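Local coordinates for protein alpha-fucosidase (Bifidobacterium bifidum, PDB 2EAB) that acts as a 1,2-alpha-L-fucosidase, a glycoside hydrolase of family 95, this chain being the catalytic part of a longer and probably membrane-anchored protein, at residues G57-T62 and Y182-P187; N238-N243 and T488-T493; D332-D337 and L374-G379; N715-N720 and V745-K750; V837-T840 and Q846-V849. All blocks are in the same frame, centred on the assembly; numbering follows the deposited sequence.

Contact 1: G57-T62 and Y182-P187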
# COMPACT_ATOMS: atom_id res chain seq x y z
N GLY A 57 7.55 9.10 -7.68
CA GLY A 57 6.39 9.31 -6.81
C GLY A 57 5.28 10.11 -7.47
O GLY A 57 4.15 10.16 -6.94
N LYS A 58 5.59 10.73 -8.60
CA LYS A 58 4.65 11.64 -9.27
C LYS A 58 4.48 11.28 -10.74
O LYS A 58 3.37 10.98 -11.18
CB LYS A 58 5.08 13.09 -9.08
CG LYS A 58 5.09 13.51 -7.62
CD LYS A 58 5.48 14.95 -7.44
CE LYS A 58 6.98 15.12 -7.41
NZ LYS A 58 7.32 16.56 -7.33
N ILE A 59 5.57 11.29 -11.51
CA ILE A 59 5.56 10.75 -12.86
C ILE A 59 6.19 9.36 -12.86
O ILE A 59 7.07 9.05 -12.05
CB ILE A 59 6.25 11.67 -13.90
CG1 ILE A 59 7.68 12.03 -13.49
CG2 ILE A 59 5.39 12.91 -14.16
CD1 ILE A 59 8.44 12.86 -14.52
N GLY A 60 5.72 8.53 -13.78
CA GLY A 60 6.21 7.17 -13.91
C GLY A 60 6.31 6.74 -15.35
O GLY A 60 5.58 7.23 -16.22
N GLY A 61 7.23 5.81 -15.59
CA GLY A 61 7.34 5.15 -16.88
C GLY A 61 7.34 3.65 -16.72
O GLY A 61 7.69 3.13 -15.66
N THR A 62 6.93 2.96 -17.77
CA THR A 62 7.07 1.52 -17.88
C THR A 62 7.71 1.22 -19.23
O THR A 62 7.14 1.52 -20.29
CB THR A 62 5.73 0.76 -17.69
OG1 THR A 62 4.63 1.60 -18.06
CG2 THR A 62 5.56 0.32 -16.23
N TYR A 182 16.77 5.10 -18.54
CA TYR A 182 15.61 5.87 -18.10
C TYR A 182 15.55 5.96 -16.58
O TYR A 182 15.72 4.95 -15.89
CB TYR A 182 14.31 5.22 -18.57
CG TYR A 182 14.23 4.88 -20.03
CD1 TYR A 182 13.81 5.84 -20.96
CD2 TYR A 182 14.51 3.60 -20.49
CE1 TYR A 182 13.71 5.54 -22.30
CE2 TYR A 182 14.40 3.29 -21.84
CZ TYR A 182 14.00 4.27 -22.73
OH TYR A 182 13.88 3.97 -24.07
N PHE A 183 15.28 7.15 -16.07
CA PHE A 183 14.98 7.31 -14.64
C PHE A 183 14.09 8.52 -14.42
O PHE A 183 13.94 9.36 -15.30
CB PHE A 183 16.26 7.36 -13.78
CG PHE A 183 17.19 8.50 -14.10
CD1 PHE A 183 17.03 9.74 -13.49
CD2 PHE A 183 18.25 8.32 -14.98
CE1 PHE A 183 17.90 10.80 -13.77
CE2 PHE A 183 19.13 9.37 -15.27
CZ PHE A 183 18.96 10.60 -14.66
N ALA A 184 13.47 8.58 -13.25
CA ALA A 184 12.66 9.73 -12.87
C ALA A 184 13.17 10.24 -11.54
O ALA A 184 13.08 9.55 -10.51
CB ALA A 184 11.19 9.36 -12.78
N SER A 185 13.74 11.44 -11.57
CA SER A 185 14.34 12.05 -10.41
C SER A 185 13.31 12.72 -9.53
O SER A 185 12.48 13.51 -10.01
CB SER A 185 15.37 13.09 -10.86
OG SER A 185 15.78 13.87 -9.76
N ASN A 186 13.36 12.43 -8.24
CA ASN A 186 12.56 13.17 -7.28
C ASN A 186 13.15 14.57 -7.00
O ASN A 186 12.43 15.56 -7.11
CB ASN A 186 12.31 12.37 -5.99
CG ASN A 186 11.29 13.02 -5.09
OD1 ASN A 186 11.65 13.78 -4.19
ND2 ASN A 186 10.01 12.76 -5.34
N PRO A 187 14.47 14.67 -6.69
CA PRO A 187 15.05 16.00 -6.43
C PRO A 187 14.84 17.02 -7.55
O PRO A 187 14.60 18.19 -7.27
CB PRO A 187 16.55 15.71 -6.27
CG PRO A 187 16.61 14.32 -5.81
CD PRO A 187 15.48 13.61 -6.50
O HOH W 1 10.04 16.63 -6.83

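Contact 2: N238-N243 and T488-T493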
# COMPACT_ATOMS: atom_id res chain seq x y z
N ASN A 238 -13.85 16.48 -16.84
CA ASN A 238 -13.89 17.39 -15.69
C ASN A 238 -13.09 18.69 -15.83
O ASN A 238 -12.99 19.46 -14.87
CB ASN A 238 -13.43 16.67 -14.42
CG ASN A 238 -11.98 16.22 -14.50
OD1 ASN A 238 -11.26 16.54 -15.45
ND2 ASN A 238 -11.54 15.45 -13.51
N GLY A 239 -12.51 18.92 -17.01
CA GLY A 239 -11.76 20.15 -17.25
C GLY A 239 -10.38 20.22 -16.63
O GLY A 239 -9.74 21.27 -16.71
N LEU A 240 -9.92 19.14 -16.01
CA LEU A 240 -8.56 19.10 -15.45
C LEU A 240 -7.54 19.43 -16.54
O LEU A 240 -7.56 18.84 -17.62
CB LEU A 240 -8.25 17.72 -14.86
CG LEU A 240 -6.96 17.61 -14.05
CD1 LEU A 240 -7.11 18.27 -12.69
CD2 LEU A 240 -6.56 16.15 -13.89
N LEU A 241 -6.65 20.38 -16.26
CA LEU A 241 -5.62 20.78 -17.22
C LEU A 241 -4.45 19.83 -17.15
O LEU A 241 -4.05 19.42 -16.07
CB LEU A 241 -5.13 22.20 -16.95
CG LEU A 241 -6.18 23.32 -16.94
CD1 LEU A 241 -5.55 24.63 -16.51
CD2 LEU A 241 -6.84 23.46 -18.30
N TYR A 242 -3.89 19.50 -18.31
CA TYR A 242 -2.69 18.67 -18.36
C TYR A 242 -1.68 19.22 -19.36
O TYR A 242 -2.05 19.84 -20.36
CB TYR A 242 -3.03 17.20 -18.65
CG TYR A 242 -3.69 16.94 -19.99
CD1 TYR A 242 -2.92 16.72 -21.14
CD2 TYR A 242 -5.08 16.90 -20.11
CE1 TYR A 242 -3.52 16.47 -22.37
CE2 TYR A 242 -5.68 16.66 -21.34
CZ TYR A 242 -4.90 16.44 -22.46
OH TYR A 242 -5.53 16.21 -23.67
N ASN A 243 -0.41 18.98 -19.08
CA ASN A 243 0.69 19.50 -19.87
C ASN A 243 1.89 18.59 -19.69
O ASN A 243 2.30 18.31 -18.56
CB ASN A 243 1.01 20.94 -19.42
CG ASN A 243 2.04 21.63 -20.31
OD1 ASN A 243 3.20 21.22 -20.37
ND2 ASN A 243 1.62 22.70 -20.98
N THR A 488 -11.25 8.12 -4.27
CA THR A 488 -10.68 8.73 -5.46
C THR A 488 -9.77 9.90 -5.07
O THR A 488 -9.49 10.12 -3.89
CB THR A 488 -11.77 9.26 -6.42
OG1 THR A 488 -12.38 10.41 -5.82
CG2 THR A 488 -12.82 8.20 -6.74
N ALA A 489 -9.34 10.67 -6.07
CA ALA A 489 -8.59 11.90 -5.84
C ALA A 489 -9.47 13.06 -5.35
O ALA A 489 -8.95 14.12 -5.00
CB ALA A 489 -7.85 12.29 -7.11
N TYR A 490 -10.79 12.88 -5.34
CA TYR A 490 -11.73 13.99 -5.21
C TYR A 490 -12.77 13.86 -4.09
O TYR A 490 -13.90 14.35 -4.21
CB TYR A 490 -12.45 14.23 -6.54
CG TYR A 490 -11.54 14.51 -7.70
CD1 TYR A 490 -10.77 15.67 -7.75
CD2 TYR A 490 -11.45 13.62 -8.78
CE1 TYR A 490 -9.95 15.94 -8.82
CE2 TYR A 490 -10.61 13.88 -9.86
CZ TYR A 490 -9.87 15.05 -9.87
OH TYR A 490 -9.03 15.33 -10.93
N GLY A 491 -12.39 13.22 -2.98
CA GLY A 491 -13.30 13.15 -1.85
C GLY A 491 -14.59 12.39 -2.12
O GLY A 491 -15.67 12.80 -1.67
N TRP A 492 -14.47 11.29 -2.86
CA TRP A 492 -15.57 10.35 -3.12
C TRP A 492 -15.73 9.45 -1.90
O TRP A 492 -15.36 8.26 -1.90
CB TRP A 492 -15.24 9.54 -4.37
CG TRP A 492 -16.32 8.67 -4.93
CD1 TRP A 492 -16.41 7.31 -4.85
CD2 TRP A 492 -17.43 9.10 -5.73
NE1 TRP A 492 -17.52 6.86 -5.52
CE2 TRP A 492 -18.16 7.94 -6.08
CE3 TRP A 492 -17.89 10.35 -6.17
CZ2 TRP A 492 -19.31 7.99 -6.86
CZ3 TRP A 492 -19.03 10.40 -6.96
CH2 TRP A 492 -19.73 9.23 -7.29
N THR A 493 -16.29 10.03 -0.84
CA THR A 493 -16.37 9.38 0.46
C THR A 493 -17.73 8.74 0.70
O THR A 493 -17.92 8.05 1.70
CB THR A 493 -16.03 10.36 1.61
OG1 THR A 493 -16.87 11.51 1.53
CG2 THR A 493 -14.59 10.82 1.49

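Contact 3: D332-D337 and L374-G379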
# COMPACT_ATOMS: atom_id res chain seq x y z
N ASP A 332 18.99 1.52 -0.09
CA ASP A 332 20.07 0.78 0.55
C ASP A 332 19.97 0.66 2.08
O ASP A 332 20.85 0.09 2.72
CB ASP A 332 21.44 1.32 0.11
CG ASP A 332 21.79 0.92 -1.32
OD1 ASP A 332 21.31 -0.13 -1.79
OD2 ASP A 332 22.57 1.66 -1.96
N ARG A 333 18.88 1.17 2.66
CA ARG A 333 18.68 1.08 4.11
C ARG A 333 18.52 -0.36 4.59
O ARG A 333 18.88 -0.67 5.73
CB ARG A 333 17.45 1.89 4.54
CG ARG A 333 17.61 3.38 4.42
CD ARG A 333 16.30 4.06 4.69
NE ARG A 333 16.38 5.50 4.55
CZ ARG A 333 15.34 6.32 4.71
NH1 ARG A 333 14.14 5.84 5.00
NH2 ARG A 333 15.51 7.63 4.56
N VAL A 334 17.97 -1.21 3.73
CA VAL A 334 17.72 -2.60 4.07
C VAL A 334 18.58 -3.50 3.19
O VAL A 334 18.65 -3.31 1.97
CB VAL A 334 16.22 -2.96 3.90
CG1 VAL A 334 15.99 -4.46 4.08
CG2 VAL A 334 15.37 -2.18 4.89
N LYS A 335 19.24 -4.46 3.82
CA LYS A 335 19.96 -5.50 3.10
C LYS A 335 19.49 -6.85 3.61
O LYS A 335 19.21 -7.01 4.80
CB LYS A 335 21.47 -5.35 3.28
CG LYS A 335 22.04 -4.05 2.74
CD LYS A 335 22.00 -4.03 1.22
CE LYS A 335 22.19 -2.64 0.66
NZ LYS A 335 22.28 -2.68 -0.83
N ILE A 336 19.41 -7.83 2.71
CA ILE A 336 18.97 -9.16 3.08
C ILE A 336 19.78 -10.20 2.32
O ILE A 336 19.92 -10.13 1.10
CB ILE A 336 17.43 -9.35 2.90
CG1 ILE A 336 16.98 -10.72 3.42
CG2 ILE A 336 17.00 -9.11 1.44
CD1 ILE A 336 15.48 -10.87 3.58
N ASP A 337 20.34 -11.15 3.07
CA ASP A 337 21.15 -12.22 2.49
C ASP A 337 20.62 -13.57 2.94
O ASP A 337 20.78 -13.96 4.10
CB ASP A 337 22.63 -12.07 2.87
CG ASP A 337 23.55 -12.97 2.04
OD1 ASP A 337 23.06 -13.82 1.26
OD2 ASP A 337 24.79 -12.82 2.18
N LEU A 374 14.44 -10.95 -4.54
CA LEU A 374 14.12 -9.95 -5.56
C LEU A 374 12.70 -9.42 -5.40
O LEU A 374 12.49 -8.21 -5.45
CB LEU A 374 14.31 -10.49 -6.97
CG LEU A 374 15.72 -10.52 -7.57
CD1 LEU A 374 15.68 -11.16 -8.95
CD2 LEU A 374 16.35 -9.12 -7.63
N VAL A 375 11.74 -10.32 -5.22
CA VAL A 375 10.35 -9.90 -5.01
C VAL A 375 10.25 -9.04 -3.74
O VAL A 375 9.59 -8.00 -3.75
CB VAL A 375 9.39 -11.10 -4.98
CG1 VAL A 375 7.98 -10.66 -4.57
CG2 VAL A 375 9.36 -11.79 -6.34
N TYR A 376 10.92 -9.46 -2.67
CA TYR A 376 10.97 -8.68 -1.44
C TYR A 376 11.46 -7.25 -1.71
O TYR A 376 10.83 -6.27 -1.32
CB TYR A 376 11.88 -9.36 -0.40
CG TYR A 376 12.10 -8.45 0.79
CD1 TYR A 376 11.14 -8.35 1.79
CD2 TYR A 376 13.23 -7.64 0.87
CE1 TYR A 376 11.32 -7.49 2.86
CE2 TYR A 376 13.41 -6.77 1.94
CZ TYR A 376 12.45 -6.70 2.92
OH TYR A 376 12.64 -5.83 3.97
N LYS A 377 12.61 -7.16 -2.38
CA LYS A 377 13.26 -5.89 -2.65
C LYS A 377 12.42 -5.01 -3.57
O LYS A 377 12.42 -3.79 -3.46
CB LYS A 377 14.64 -6.12 -3.26
CG LYS A 377 15.65 -6.66 -2.27
CD LYS A 377 16.88 -7.19 -2.98
CE LYS A 377 17.93 -7.60 -1.96
NZ LYS A 377 19.18 -8.07 -2.61
N TYR A 378 11.70 -5.66 -4.49
CA TYR A 378 10.86 -4.96 -5.46
C TYR A 378 9.75 -4.19 -4.76
O TYR A 378 9.39 -3.10 -5.20
CB TYR A 378 10.24 -5.96 -6.43
CG TYR A 378 9.81 -5.47 -7.80
CD1 TYR A 378 10.52 -4.48 -8.49
CD2 TYR A 378 8.73 -6.07 -8.43
CE1 TYR A 378 10.12 -4.08 -9.78
CE2 TYR A 378 8.34 -5.69 -9.71
CZ TYR A 378 9.03 -4.71 -10.38
OH TYR A 378 8.64 -4.37 -11.65
N GLY A 379 9.20 -4.75 -3.68
CA GLY A 379 8.16 -4.07 -2.92
C GLY A 379 8.67 -2.77 -2.33
O GLY A 379 7.93 -1.79 -2.25
O HOH W 2 20.47 -7.07 -0.05

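Contact 4: N715-N720 and V745-K750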
# COMPACT_ATOMS: atom_id res chain seq x y z
N ASN A 715 -5.68 -31.53 3.46
CA ASN A 715 -4.36 -31.28 4.04
C ASN A 715 -3.44 -30.48 3.10
O ASN A 715 -2.25 -30.32 3.38
CB ASN A 715 -3.69 -32.59 4.44
CG ASN A 715 -4.44 -33.33 5.53
OD1 ASN A 715 -5.01 -32.71 6.44
ND2 ASN A 715 -4.45 -34.65 5.45
N VAL A 716 -4.00 -29.96 2.01
CA VAL A 716 -3.22 -29.25 1.00
C VAL A 716 -3.41 -27.74 1.12
O VAL A 716 -4.53 -27.23 0.98
CB VAL A 716 -3.56 -29.72 -0.44
CG1 VAL A 716 -2.67 -29.03 -1.47
CG2 VAL A 716 -3.43 -31.24 -0.56
N LEU A 717 -2.32 -27.02 1.37
CA LEU A 717 -2.33 -25.57 1.41
C LEU A 717 -2.67 -25.02 0.04
O LEU A 717 -2.07 -25.41 -0.97
CB LEU A 717 -0.97 -25.04 1.87
CG LEU A 717 -0.82 -23.52 2.00
CD1 LEU A 717 -1.64 -22.97 3.17
CD2 LEU A 717 0.65 -23.18 2.19
N GLN A 718 -3.65 -24.12 -0.00
CA GLN A 718 -4.16 -23.61 -1.27
C GLN A 718 -3.48 -22.32 -1.71
O GLN A 718 -3.16 -21.45 -0.89
CB GLN A 718 -5.68 -23.41 -1.21
CG GLN A 718 -6.46 -24.70 -0.97
CD GLN A 718 -6.23 -25.74 -2.05
OE1 GLN A 718 -5.56 -26.75 -1.82
NE2 GLN A 718 -6.75 -25.50 -3.24
N SER A 719 -3.28 -22.21 -3.01
CA SER A 719 -2.78 -20.99 -3.61
C SER A 719 -3.86 -19.91 -3.57
O SER A 719 -5.05 -20.19 -3.47
CB SER A 719 -2.36 -21.24 -5.06
OG SER A 719 -1.81 -20.08 -5.65
N ASN A 720 -3.41 -18.66 -3.63
CA ASN A 720 -4.30 -17.55 -3.91
C ASN A 720 -3.49 -16.44 -4.57
O ASN A 720 -2.31 -16.61 -4.88
CB ASN A 720 -5.04 -17.07 -2.66
CG ASN A 720 -6.47 -16.67 -2.95
OD1 ASN A 720 -6.73 -15.73 -3.71
ND2 ASN A 720 -7.42 -17.37 -2.34
N VAL A 745 4.41 -17.72 0.56
CA VAL A 745 5.30 -16.93 -0.28
C VAL A 745 5.63 -17.69 -1.57
O VAL A 745 5.55 -17.13 -2.66
CB VAL A 745 6.61 -16.54 0.47
CG1 VAL A 745 7.61 -15.89 -0.49
CG2 VAL A 745 6.30 -15.59 1.62
N GLU A 746 5.95 -18.97 -1.44
CA GLU A 746 6.22 -19.83 -2.59
C GLU A 746 5.04 -19.83 -3.55
O GLU A 746 5.22 -19.71 -4.77
CB GLU A 746 6.45 -21.27 -2.15
CG GLU A 746 7.80 -21.60 -1.60
CD GLU A 746 7.94 -23.09 -1.35
OE1 GLU A 746 7.05 -23.66 -0.68
OE2 GLU A 746 8.92 -23.69 -1.82
N LEU A 747 3.84 -19.97 -3.00
CA LEU A 747 2.64 -20.00 -3.82
C LEU A 747 2.37 -18.67 -4.51
O LEU A 747 1.93 -18.66 -5.66
CB LEU A 747 1.43 -20.47 -3.01
CG LEU A 747 1.42 -21.96 -2.64
CD1 LEU A 747 0.39 -22.26 -1.57
CD2 LEU A 747 1.21 -22.84 -3.87
N GLN A 748 2.64 -17.55 -3.83
CA GLN A 748 2.51 -16.24 -4.46
C GLN A 748 3.46 -16.11 -5.65
O GLN A 748 3.07 -15.65 -6.72
CB GLN A 748 2.76 -15.10 -3.47
CG GLN A 748 2.58 -13.73 -4.13
CD GLN A 748 2.85 -12.56 -3.20
OE1 GLN A 748 3.66 -12.66 -2.29
NE2 GLN A 748 2.18 -11.44 -3.46
N LEU A 749 4.71 -16.54 -5.46
CA LEU A 749 5.70 -16.44 -6.53
C LEU A 749 5.33 -17.33 -7.71
O LEU A 749 5.53 -16.95 -8.86
CB LEU A 749 7.11 -16.75 -6.00
CG LEU A 749 7.90 -15.53 -5.50
CD1 LEU A 749 7.12 -14.68 -4.49
CD2 LEU A 749 9.22 -15.95 -4.90
N LYS A 750 4.77 -18.50 -7.44
CA LYS A 750 4.40 -19.44 -8.50
C LYS A 750 3.11 -19.06 -9.24
O LYS A 750 2.97 -19.34 -10.43
CB LYS A 750 4.27 -20.86 -7.95
CG LYS A 750 5.59 -21.49 -7.56
CD LYS A 750 5.38 -22.84 -6.90
CE LYS A 750 6.70 -23.40 -6.42
NZ LYS A 750 6.53 -24.73 -5.77

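Contact 5: V837-T840 and Q846-V849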
# COMPACT_ATOMS: atom_id res chain seq x y z
N VAL A 837 22.13 -10.11 17.15
CA VAL A 837 21.15 -9.06 16.90
C VAL A 837 21.86 -7.73 17.09
O VAL A 837 22.62 -7.56 18.05
CB VAL A 837 19.93 -9.15 17.85
CG1 VAL A 837 18.91 -8.07 17.51
CG2 VAL A 837 19.28 -10.53 17.77
N ARG A 838 21.64 -6.81 16.16
CA ARG A 838 22.11 -5.44 16.29
C ARG A 838 20.89 -4.54 16.40
O ARG A 838 20.07 -4.47 15.48
CB ARG A 838 22.99 -5.05 15.10
CG ARG A 838 24.27 -5.88 15.02
CD ARG A 838 25.20 -5.42 13.89
NE ARG A 838 25.57 -4.01 14.01
CZ ARG A 838 26.58 -3.54 14.75
NH1 ARG A 838 27.33 -4.37 15.47
NH2 ARG A 838 26.82 -2.24 14.77
N LEU A 839 20.76 -3.89 17.55
CA LEU A 839 19.60 -3.07 17.86
C LEU A 839 20.03 -1.63 18.02
O LEU A 839 20.69 -1.28 19.01
CB LEU A 839 18.92 -3.58 19.14
CG LEU A 839 17.60 -2.93 19.52
CD1 LEU A 839 16.45 -3.51 18.69
CD2 LEU A 839 17.32 -3.09 21.01
N THR A 840 19.69 -0.79 17.05
CA THR A 840 20.01 0.62 17.13
C THR A 840 18.82 1.36 17.71
O THR A 840 17.74 1.37 17.10
CB THR A 840 20.35 1.21 15.75
OG1 THR A 840 21.38 0.43 15.13
CG2 THR A 840 20.81 2.65 15.88
N GLN A 846 13.00 2.29 26.18
CA GLN A 846 13.37 1.04 26.81
C GLN A 846 13.33 -0.09 25.79
O GLN A 846 12.37 -0.20 25.02
CB GLN A 846 12.40 0.71 27.94
CG GLN A 846 12.74 -0.57 28.66
CD GLN A 846 11.72 -0.94 29.70
OE1 GLN A 846 10.53 -1.10 29.41
NE2 GLN A 846 12.18 -1.09 30.93
N ALA A 847 14.38 -0.91 25.77
CA ALA A 847 14.40 -2.11 24.94
C ALA A 847 13.82 -3.30 25.68
O ALA A 847 14.08 -3.50 26.87
CB ALA A 847 15.80 -2.41 24.46
N ALA A 848 13.00 -4.08 24.97
CA ALA A 848 12.45 -5.32 25.47
C ALA A 848 12.48 -6.27 24.29
O ALA A 848 11.75 -6.06 23.30
CB ALA A 848 11.04 -5.12 26.00
N VAL A 849 13.35 -7.27 24.36
CA VAL A 849 13.69 -8.08 23.19
C VAL A 849 13.40 -9.56 23.42
O VAL A 849 13.97 -10.18 24.34
CB VAL A 849 15.17 -7.88 22.79
CG1 VAL A 849 15.49 -8.65 21.53
CG2 VAL A 849 15.49 -6.40 22.61

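Contact 1: G57-T62 and Y182-P187
Ala184 points its CB at the strand 59-62 and meets Ile59 there. Ala184 CB lies 4.2 Å from Ile59 O and 4.5 Å from Ile59 CG1, so the touch is loose. Ile59 sends CG1 between its own backbone N and carbonyl carbon (chi1 55°), and this brings the branch down beside Ala184. The two strands belong to the two antiparallel sheets of the N-terminal beta sandwich, and here these sheets face each other. Ser185 turns its side chain away, and its backbone O receives Asn56 ND2. At Asn186 the strand has ended and the contact becomes polar. Asn186 ND2 is 4.4 Å from Lys58 CE, but it gives its hydrogens to Asn56 O and Asn390 OD1. A water joins the two segments: it accepts from Lys58 NZ at 2.8 Å and donates to Asn186 O at 2.6 Å. Lys58 also lies against Glu77, a calcium ligand, and Gly57 is part of the same metal site. The chemistry therefore changes along the contact. It is apolar between the sheets and becomes polar and water-bridged at the end beside the calcium site.

Contact 2: N238-N243 and T488-T493
An Asx turn at Asn238, just ahead of strand 241-250, meets the ring end of Tyr490, which stands on a loop of the catalytic domain. Asn238 OD1 accepts from Leu240 N at 3.0 Å, a fairly straight bond (164°), with the donor above the amide plane. Asn238 CG lies between the backbone N and the carbonyl carbon (chi1 64°). This folds OD1 back into the turn and leaves ND2 to face Tyr490. Asn238 ND2 is 3.6 Å from Tyr490 OH, and the amide stands almost perpendicular to the ring (87°). The two groups share an acceptor instead of bonding each other: Trp80 O receives both, and Asn238 ND2 also donates to Gly82 O. Leu240 completes the contact with both end methyls, Leu240 CD1 and CD2 each 3.9 Å from Tyr490 OH. One face of the Tyr490 ring carries Ala489 CB over its centre. With an alanine at Asn238, Leu240 N would probably be left without its acceptor and Trp80 O with one donor fewer, and a gap would probably open beside Tyr490. Tyr490 N in turn bonds Thr488 OG1 at 3.0 Å, which closes an ST turn. Asn238 and Leu240 of the Asx turn thus meet the side chain of a residue whose own N closes an ST turn, where the N-terminal beta sandwich abuts the catalytic domain.

Contact 3: D332-D337 and L374-G379
The ring of Tyr376 receives Val334 at its edge. Val334 CG1 lies near the ring plane, 3.6 Å from Tyr376 OH and 4.1 Å from Tyr376 CE2. Ile336 comes to the same ring obliquely, with Ile336 CG2 at 4.1 Å from Tyr376 CD2. Ile336 CG2 also lies 3.8 Å from Lys377 CE, at the aliphatic end of the lysine. With CG1 anti to the backbone N (chi1 -175°), CG2 is the branch turned to Tyr376 and Lys377. The polar ends are held separately. Tyr376 OH bonds Asp777 OD1, which fixes the far end of the ring. Lys377 runs out extended beyond CG to a salt bridge with Asp18. A water accepts from Lys377 NZ at 3.0 Å and from Ile336 N at 3.1 Å, linking the lysine to the strand backbone. Strand 335-337 is an outermost strand of the sheet that continues through strands 812-819, 823-830 and 833-841. It pairs with strand 812-819, whose Leu817 touches both Val334 and Tyr376. Helix 767-780 packs alongside, with Leu780 on Ile336 and Val776 on Tyr376. The contact therefore joins helix 365-386 of the catalytic domain to the edge of the C-terminal beta sheet.

Contact 4: N715-N720 and V745-K750
Leu747 reaches from its helix against residues 717-719, and its two methyls divide the work. CD1 takes Leu717 and the backbone that follows it. CD2 takes Ser719. The two leucines meet at an oblique angle, with Leu717 CD2 3.9 Å from Leu747 CD1. Leu717 CG is nearly as close to Leu747 CD1, at 4.0 Å. Leu717 holds CG anti to its backbone N (chi1 -179°), which extends the branch toward the helix. Leu747 is set differently: its CG is anti to the carbonyl carbon (chi1 -72°), and the chain then runs on so that CD1 lies over the peptide between Gln718 and Ser719. Leu747 CD1 is 3.7 Å from Gln718 O and 3.9 Å from Ser719 N. The methyl thus lies over a peptide as well as against Leu717. Ser719 lies flank-on to the helix. Ser719 CB is 4.1 Å from Leu747 CD2, and Ser719 OG passes Leu747 O at 4.0 Å. The backbones approach most closely here, with the CA atoms of Ser719 and Leu747 5.5 Å apart. The contact is plain packing near the surface, away from the calcium sites. Strand 716-717 forms a small antiparallel pair with strand 712-713, at the end of helix 697-711. Leu717 also rests on Gln743 and Leu744 of helix 738-751. On other sides of that helix, Gln748 touches helix 722-734 and bonds Asn772 of helix 767-780, while Leu749 packs on Tyr358 of helix 351-360 and on helix 365-386.

Contact 5: V837-T840 and Q846-V849
Leu839 carries this contact through one methyl. Leu839 CD2 is 3.8 Å from Ala847 CB and 4.1 Å from Val849 CG2, so a single branch end meets two residues of the facing strand. Leu839 and Val849 reach toward each other tip to tip. Ala847 adds its only side-chain carbon beside them. With CG anti to the backbone N (chi1 -174°), Leu839 extends toward the facing strand. Val849 presents the methyl that lies anti to its carbonyl carbon. Ala847 and Val849 point to the same side of their strand, while Ala848 between them points away. The backbones stay well separated, with 8.8 Å between the CA atoms of Leu839 and Ala847, the nearest pair. That spacing is one of side-chain packing between sheets and not of paired strands. Strand 833-841 belongs to an antiparallel sheet and strand 847-851 to a mixed one, and the two sheets face each other as a beta sandwich in the family 95 C-terminal domain. The chain passes from one sheet to the other in the short connection between the segments. Around this first shell, Phe884 of strand 880-884 touches both Leu839 and Ala847, and Ile801 of strand 799-801 touches Val849 and Val837. Phe823 and Val825 pack on Leu839 from the neighbouring strand 823-830. The strands themselves are fixed by backbone hydrogen bonds. Leu839 pairs with Tyr892 of strand 890-896, and Ala847 pairs with Phe884. Thr840 OG1 hydrogen-bonds Thr891 OG1, between neighbouring strands.

In the fold
Contacts 1, 2, 4 and 5 follow in series along the chain. Contacts 1 and 2 both reach the nine-stranded sheet of the N-terminal beta sandwich, with centres about 21 Å apart. Contact 1 lies within that sandwich, beside the calcium. Contact 2 ties it to the catalytic domain. Contact 3 is nested inside the loop that contact 2 closes, yet their centres are about 34 Å apart, on opposite sides of the chain's centre. Contacts 3 and 4 touch, Val375 CG2 meeting Leu749 CD1 at 4.1 Å, and so join helices 365-386 and 738-751. Contacts 3 and 5, centres about 22 Å apart, share the sheet running from strand 335-337 through 833-841. Together they join sandwich, helical domain and C-terminal sheets.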